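Local coordinates for protein methyltransferase 1 (Methanosarcina barkeri, PDB 2I2X) that carries a methyl group on its corrinoid cofactor in methanogenesis from methanol, taking it from methanol through MtaB and passing it on to coenzyme M through MtaA, at residues I85-D89 with E90-F94. Sequence-based numbering, arbitrary orientation.
Sequences IRLYD and EGVIF
Arg86 and Glu90, one helical turn apart, lie side by side and form a salt bridge at the C-terminal end of helix 72-89. Arg86 NE gives a bent hydrogen bond (3.0 Å, 137°) to Glu90 OE2, which it meets nearly along the C-O axis. Guanidinium and carboxylate are turned 56° apart, and the bridge runs through NE alone. CG of Arg86 is anti to its backbone N (chi1 165°), and the bend at chi2 lays NE beside the extended Glu90 chain. Their backbones are also joined, Glu90 N donating to Arg86 O at 2.8 Å in the carbonyl plane. Replacing Glu90 with an alanine removes the carboxylate and would probably leave the Arg86 guanidinium free to swing. Leu87 O accepts from Val92 N (2.8 Å); the Leu87 side chain crosses that of Val92 with CD2 3.8 Å from Val92 CG2, while Leu87 CB rests 3.8 Å from Ile93 CG1. Leu87 and Ile93 pack inward against Phe48 of helix 41-48. Tyr88 O takes Gly91 N (2.9 Å) from above its carbonyl plane. The Tyr88 ring edge faces Ile93 O, CD1 to O 3.7 Å, and its OH bonds Asn237 of the MtaB chain, whose Lys236 makes a cation-pi contact with the ring. With Gly91 at positive phi, the bonds to Leu87 O and Tyr88 O complete a Schellman motif that turns the chain toward Phe94, N-cap of helix 95-113. Backbone NH groups thus satisfy Arg86 O and Leu87 O, Tyr88 O is shared between Gly91 N and MtaB Lys236, and the ion pair lies on the more exposed flank.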
loop_
_atom_site.group_PDB
_atom_site.type_symbol
_atom_site.label_atom_id
_atom_site.label_comp_id
_atom_site.label_asym_id
_atom_site.label_seq_id
_atom_site.Cartn_x
_atom_site.Cartn_y
_atom_site.Cartn_z
ATOM N N ILE B 85 -33.774 -10.498 -15.238
ATOM C CA ILE B 85 -33.174 -10.375 -13.901
ATOM C C ILE B 85 -32.665 -11.711 -13.343
ATOM O O ILE B 85 -31.625 -11.751 -12.666
ATOM C CB ILE B 85 -34.179 -9.752 -12.913
ATOM C CG1 ILE B 85 -34.568 -8.357 -13.392
ATOM C CG2 ILE B 85 -33.623 -9.690 -11.479
ATOM C CD1 ILE B 85 -36.074 -8.124 -13.286
ATOM N N ARG B 86 -33.389 -12.796 -13.614
ATOM C CA ARG B 86 -32.972 -14.120 -13.154
ATOM C C ARG B 86 -31.621 -14.489 -13.798
ATOM O O ARG B 86 -30.670 -14.882 -13.112
ATOM C CB ARG B 86 -34.056 -15.154 -13.459
ATOM C CG ARG B 86 -33.628 -16.616 -13.356
ATOM C CD ARG B 86 -34.226 -17.341 -12.147
ATOM N NE ARG B 86 -34.272 -18.788 -12.385
ATOM C CZ ARG B 86 -35.357 -19.466 -12.758
ATOM N NH1 ARG B 86 -36.520 -18.847 -12.919
ATOM N NH2 ARG B 86 -35.281 -20.771 -12.965
ATOM N N LEU B 87 -31.550 -14.330 -15.115
ATOM C CA LEU B 87 -30.342 -14.616 -15.862
ATOM C C LEU B 87 -29.185 -13.691 -15.499
ATOM O O LEU B 87 -28.047 -14.143 -15.401
ATOM C CB LEU B 87 -30.620 -14.601 -17.360
ATOM C CG LEU B 87 -31.653 -15.635 -17.802
ATOM C CD1 LEU B 87 -31.986 -15.435 -19.271
ATOM C CD2 LEU B 87 -31.213 -17.076 -17.513
ATOM N N TYR B 88 -29.465 -12.409 -15.286
ATOM C CA TYR B 88 -28.458 -11.511 -14.747
ATOM C C TYR B 88 -27.931 -12.030 -13.409
ATOM O O TYR B 88 -26.711 -12.128 -13.220
ATOM C CB TYR B 88 -29.006 -10.102 -14.605
ATOM C CG TYR B 88 -28.008 -9.098 -14.082
ATOM C CD1 TYR B 88 -26.790 -8.886 -14.736
ATOM C CD2 TYR B 88 -28.276 -8.353 -12.934
ATOM C CE1 TYR B 88 -25.867 -7.967 -14.256
ATOM C CE2 TYR B 88 -27.349 -7.422 -12.444
ATOM C CZ TYR B 88 -26.155 -7.237 -13.111
ATOM O OH TYR B 88 -25.248 -6.330 -12.643
ATOM N N ASP B 89 -28.842 -12.375 -12.493
ATOM C CA ASP B 89 -28.480 -12.947 -11.174
ATOM C C ASP B 89 -27.655 -14.215 -11.270
ATOM O O ASP B 89 -26.690 -14.379 -10.538
ATOM C CB ASP B 89 -29.719 -13.225 -10.311
ATOM C CG ASP B 89 -30.213 -11.997 -9.584
ATOM O OD1 ASP B 89 -29.424 -11.060 -9.309
ATOM O OD2 ASP B 89 -31.417 -11.961 -9.282
ATOM N N GLU B 90 -28.047 -15.110 -12.169
ATOM C CA GLU B 90 -27.301 -16.335 -12.422
ATOM C C GLU B 90 -26.013 -16.073 -13.198
ATOM O O GLU B 90 -25.221 -16.979 -13.398
ATOM C CB GLU B 90 -28.170 -17.333 -13.176
ATOM C CG GLU B 90 -29.294 -17.924 -12.344
ATOM C CD GLU B 90 -30.176 -18.849 -13.142
ATOM O OE1 GLU B 90 -29.708 -19.363 -14.193
ATOM O OE2 GLU B 90 -31.336 -19.066 -12.713
ATOM N N GLY B 91 -25.822 -14.828 -13.620
ATOM C CA GLY B 91 -24.656 -14.394 -14.371
ATOM C C GLY B 91 -24.563 -14.902 -15.801
ATOM O O GLY B 91 -23.465 -14.964 -16.341
ATOM N N VAL B 92 -25.687 -15.263 -16.428
ATOM C CA VAL B 92 -25.632 -15.717 -17.821
ATOM C C VAL B 92 -25.753 -14.569 -18.846
ATOM O O VAL B 92 -25.339 -14.713 -19.992
ATOM C CB VAL B 92 -26.562 -16.967 -18.148
ATOM C CG1 VAL B 92 -26.974 -17.740 -16.880
ATOM C CG2 VAL B 92 -27.761 -16.612 -18.994
ATOM N N ILE B 93 -26.310 -13.437 -18.439
ATOM C CA ILE B 93 -26.224 -12.231 -19.251
ATOM C C ILE B 93 -25.596 -11.174 -18.377
ATOM O O ILE B 93 -25.458 -11.391 -17.175
ATOM C CB ILE B 93 -27.585 -11.746 -19.775
ATOM C CG1 ILE B 93 -28.586 -11.641 -18.625
ATOM C CG2 ILE B 93 -28.085 -12.646 -20.921
ATOM C CD1 ILE B 93 -29.667 -10.632 -18.881
ATOM N N PHE B 94 -25.184 -10.060 -18.982
ATOM C CA PHE B 94 -24.438 -8.982 -18.293
ATOM C C PHE B 94 -25.299 -7.737 -18.103
ATOM O O PHE B 94 -26.395 -7.671 -18.625
ATOM C CB PHE B 94 -23.168 -8.618 -19.073
ATOM C CG PHE B 94 -21.972 -9.492 -18.772
ATOM C CD1 PHE B 94 -22.120 -10.826 -18.392
ATOM C CD2 PHE B 94 -20.679 -8.981 -18.911
ATOM C CE1 PHE B 94 -20.988 -11.624 -18.142
ATOM C CE2 PHE B 94 -19.559 -9.774 -18.659
ATOM C CZ PHE B 94 -19.717 -11.098 -18.284
#